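Local atomic coordinates of putative sensory box/GGDEF family protein (Vibrio parahaemolyticus RIMD 2210633, PDB entry 2P7J), a protein that probably makes the second messenger cyclic di-GMP from two GTP molecules, the present chain being its Cache-type sensor domain. Residues B[152-157]-B[254-259]. Sequence-based numbering, arbitrary orientation.
With SO4 (sulfate ion), chain E.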
ATOM      1  N   LEU B 152      10.361  10.201  -5.788  1.00 36.21           N
ATOM      2  CA  LEU B 152      11.268  11.247  -6.335  1.00 34.79           C
ATOM      3  C   LEU B 152      10.615  12.581  -5.950  1.00 34.85           C
ATOM      4  O   LEU B 152       9.501  12.925  -6.427  1.00 32.93           O
ATOM      5  CB  LEU B 152      11.374  11.157  -7.858  1.00 34.85           C
ATOM      6  CG  LEU B 152      12.222  12.236  -8.554  1.00 34.97           C
ATOM      7  CD1 LEU B 152      13.704  12.136  -8.183  1.00 34.71           C
ATOM      8  CD2 LEU B 152      12.049  12.195 -10.059  1.00 36.71           C
ATOM      9  N   ARG B 153      11.267  13.308  -5.049  1.00 34.33           N
ATOM     10  CA  ARG B 153      10.664  14.538  -4.538  1.00 34.46           C
ATOM     11  C   ARG B 153      11.111  15.697  -5.400  1.00 33.90           C
ATOM     12  O   ARG B 153      12.292  15.991  -5.481  1.00 33.23           O
ATOM     13  CB  ARG B 153      11.041  14.751  -3.074  1.00 34.21           C
ATOM     14  CG  ARG B 153      10.387  13.752  -2.162  1.00 34.93           C
ATOM     15  CD  ARG B 153      11.112  13.673  -0.858  1.00 35.75           C
ATOM     16  NE  ARG B 153      10.584  12.562  -0.071  1.00 38.64           N
ATOM     17  CZ  ARG B 153      10.984  11.289  -0.195  1.00 36.93           C
ATOM     18  NH1 ARG B 153      11.911  10.950  -1.072  1.00 33.89           N
ATOM     19  NH2 ARG B 153      10.441  10.348   0.558  1.00 36.82           N
ATOM     20  N   ILE B 154      10.148  16.318  -6.068  1.00 34.42           N
ATOM     21  CA  ILE B 154      10.359  17.525  -6.862  1.00 33.85           C
ATOM     22  C   ILE B 154      10.318  18.656  -5.880  1.00 33.95           C
ATOM     23  O   ILE B 154       9.438  18.694  -5.024  1.00 34.34           O
ATOM     24  CB  ILE B 154       9.266  17.685  -7.958  1.00 34.69           C
ATOM     25  CG1 ILE B 154       9.063  16.349  -8.711  1.00 33.09           C
ATOM     26  CG2 ILE B 154       9.595  18.850  -8.925  1.00 32.45           C
ATOM     27  CD1 ILE B 154      10.389  15.745  -9.398  1.00 32.75           C
ATOM     28  N   LEU B 155      11.320  19.531  -5.954  1.00 33.66           N
ATOM     29  CA  LEU B 155      11.518  20.609  -4.973  1.00 33.51           C
ATOM     30  C   LEU B 155      11.602  21.942  -5.703  1.00 33.11           C
ATOM     31  O   LEU B 155      12.325  22.059  -6.683  1.00 32.58           O
ATOM     32  CB  LEU B 155      12.797  20.376  -4.165  1.00 33.31           C
ATOM     33  CG  LEU B 155      12.964  18.974  -3.539  1.00 34.16           C
ATOM     34  CD1 LEU B 155      14.404  18.635  -3.246  1.00 32.01           C
ATOM     35  CD2 LEU B 155      12.101  18.785  -2.272  1.00 33.38           C
HETATM   36  N   MSE B 156      10.837  22.930  -5.238  1.00 32.72           N
HETATM   37  CA  MSE B 156      10.881  24.281  -5.797  1.00 32.77           C
HETATM   38  C   MSE B 156      10.715  25.341  -4.701  1.00 32.51           C
HETATM   39  O   MSE B 156       9.623  25.487  -4.151  1.00 32.37           O
HETATM   40  CB  MSE B 156       9.800  24.444  -6.877  1.00 33.23           C
HETATM   41  CG  MSE B 156       9.636  25.847  -7.465  1.00 32.77           C
HETATM   42 SE   MSE B 156       8.194  25.751  -8.751  0.65 37.03          SE
HETATM   43  CE  MSE B 156       8.409  27.446  -9.664  1.00 29.88           C
ATOM     44  N   PRO B 157      11.801  26.075  -4.363  1.00 32.32           N
ATOM     45  CA  PRO B 157      11.598  27.213  -3.448  1.00 31.86           C
ATOM     46  C   PRO B 157      10.738  28.293  -4.090  1.00 32.32           C
ATOM     47  O   PRO B 157      10.875  28.607  -5.294  1.00 32.22           O
ATOM     48  CB  PRO B 157      13.017  27.734  -3.177  1.00 31.34           C
ATOM     49  CG  PRO B 157      13.957  26.639  -3.685  1.00 31.44           C
ATOM     50  CD  PRO B 157      13.211  25.930  -4.771  1.00 31.59           C
ATOM     51  N   LYS B 254      19.007  10.485 -16.924  1.00 40.35           N
ATOM     52  CA  LYS B 254      18.922  11.489 -15.899  1.00 40.31           C
ATOM     53  C   LYS B 254      17.436  11.675 -15.748  1.00 39.83           C
ATOM     54  O   LYS B 254      16.758  11.986 -16.718  1.00 39.56           O
ATOM     55  CB  LYS B 254      19.587  12.782 -16.380  1.00 40.89           C
ATOM     56  CG  LYS B 254      19.724  13.904 -15.320  1.00 42.58           C
ATOM     57  CD  LYS B 254      19.894  15.257 -16.000  1.00 45.75           C
ATOM     58  CE  LYS B 254      20.223  16.362 -15.008  1.00 48.01           C
ATOM     59  NZ  LYS B 254      19.212  16.463 -13.923  1.00 48.25           N
ATOM     60  N   PHE B 255      16.911  11.428 -14.550  1.00 39.21           N
ATOM     61  CA  PHE B 255      15.497  11.614 -14.330  1.00 38.65           C
ATOM     62  C   PHE B 255      15.301  12.645 -13.205  1.00 39.18           C
ATOM     63  O   PHE B 255      15.170  12.296 -12.024  1.00 38.58           O
ATOM     64  CB  PHE B 255      14.793  10.262 -14.075  1.00 38.76           C
ATOM     65  CG  PHE B 255      13.274  10.359 -13.922  1.00 36.62           C
ATOM     66  CD1 PHE B 255      12.495  11.029 -14.866  1.00 35.88           C
ATOM     67  CD2 PHE B 255      12.640   9.740 -12.861  1.00 33.34           C
ATOM     68  CE1 PHE B 255      11.105  11.119 -14.715  1.00 35.60           C
ATOM     69  CE2 PHE B 255      11.269   9.813 -12.702  1.00 32.89           C
ATOM     70  CZ  PHE B 255      10.489  10.506 -13.641  1.00 32.48           C
ATOM     71  N   VAL B 256      15.300  13.912 -13.616  1.00 39.58           N
ATOM     72  CA  VAL B 256      15.132  15.100 -12.763  1.00 40.73           C
ATOM     73  C   VAL B 256      16.297  15.322 -11.797  1.00 41.76           C
ATOM     74  O   VAL B 256      16.948  16.356 -11.890  1.00 41.64           O
ATOM     75  CB  VAL B 256      13.759  15.195 -11.992  1.00 41.05           C
ATOM     76  CG1 VAL B 256      13.567  16.623 -11.452  1.00 38.93           C
ATOM     77  CG2 VAL B 256      12.541  14.746 -12.887  1.00 39.47           C
ATOM     78  N   SER B 257      16.561  14.379 -10.891  1.00 41.87           N
ATOM     79  CA  SER B 257      17.721  14.497 -10.011  1.00 43.42           C
ATOM     80  C   SER B 257      18.999  14.339 -10.820  1.00 44.04           C
ATOM     81  O   SER B 257      18.977  13.804 -11.925  1.00 44.21           O
ATOM     82  CB  SER B 257      17.695  13.476  -8.868  1.00 43.10           C
ATOM     83  OG  SER B 257      17.851  12.162  -9.365  1.00 45.00           O
ATOM     84  N   ASN B 258      20.112  14.801 -10.256  1.00 44.80           N
ATOM     85  CA  ASN B 258      21.403  14.762 -10.957  1.00 45.91           C
ATOM     86  C   ASN B 258      22.119  13.391 -10.910  1.00 45.77           C
ATOM     87  O   ASN B 258      23.064  13.161 -11.630  1.00 47.12           O
ATOM     88  CB  ASN B 258      22.305  15.915 -10.474  1.00 45.62           C
ATOM     89  CG  ASN B 258      21.700  17.293 -10.766  1.00 47.05           C
ATOM     90  OD1 ASN B 258      21.436  18.076  -9.845  1.00 49.16           O
ATOM     91  ND2 ASN B 258      21.453  17.580 -12.044  1.00 47.95           N
ATOM     92  N   GLU B 259      21.627  12.490 -10.080  1.00 45.60           N
ATOM     93  CA  GLU B 259      22.087  11.115 -10.018  1.00 46.05           C
ATOM     94  C   GLU B 259      21.705  10.334 -11.304  1.00 44.83           C
ATOM     95  O   GLU B 259      20.541  10.360 -11.733  1.00 45.27           O
ATOM     96  CB  GLU B 259      21.429  10.419  -8.801  1.00 47.00           C
ATOM     97  CG  GLU B 259      21.581  11.150  -7.419  1.00 51.51           C
ATOM     98  CD  GLU B 259      23.009  11.084  -6.831  1.00 59.07           C
ATOM     99  OE1 GLU B 259      23.207  11.626  -5.710  1.00 62.13           O
ATOM    100  OE2 GLU B 259      23.931  10.490  -7.466  1.00 60.23           O
TER
HETATM  101  S   SO4 E 502       8.216  12.164   2.915  1.00 33.83           S
HETATM  102  O1  SO4 E 502       6.852  11.617   2.924  1.00 32.52           O
HETATM  103  O2  SO4 E 502       9.199  11.104   3.209  1.00 32.73           O
HETATM  104  O3  SO4 E 502       8.504  12.746   1.571  1.00 33.18           O
HETATM  105  O4  SO4 E 502       8.307  13.263   3.923  1.00 34.13           O
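L152 carries most of this contact, resting its CD2 methyl against both F255 and V256. CD2 lies 3.6 Å from CE2 of F255, approaching the ring obliquely, and 3.8 Å from CG2 of V256. That same CG2 stands over one face of the F255 ring, toward its rim. The other methyl of L152, CD1, comes more loosely to CB of S257, at 4.3 Å. Two residues further along the strand, I154 meets V256 at about a right angle, CD1 to CG1 at 3.9 Å; CG1 of I154 lies beside its backbone N (chi1 -47°), and only the end of the chain leans to the loop. No hydrogen bond joins the two segments, and all five touching residues are buried.

A classic gamma turn sets V256: S257 N bonds F255 O at 2.7 Å, and V256 at its middle has positive phi (67°), presenting both methyls to the strand.

R153, alternating with L152 and I154, grips a sulfate probably taken from the crystallisation liquor. NE gives a nearly straight bond to O3 (2.7 Å, 165°), and NH2 bonds O2 at 3.0 Å; R83, K113, R116, Y118 and the backbone N of R139 also hold it.

Strand 150-160 lies between 163-173 and 131-140 in the seven-stranded antiparallel sheet, whereas the loop links strands 246-254 and 260-268 of the second sheet. The contact thus joins the two sheets, consistent with a double Cache layout of two modules sharing the long helix 11-45, whose Y30 packs edge-to-face with F255 and whose I37 touches I154.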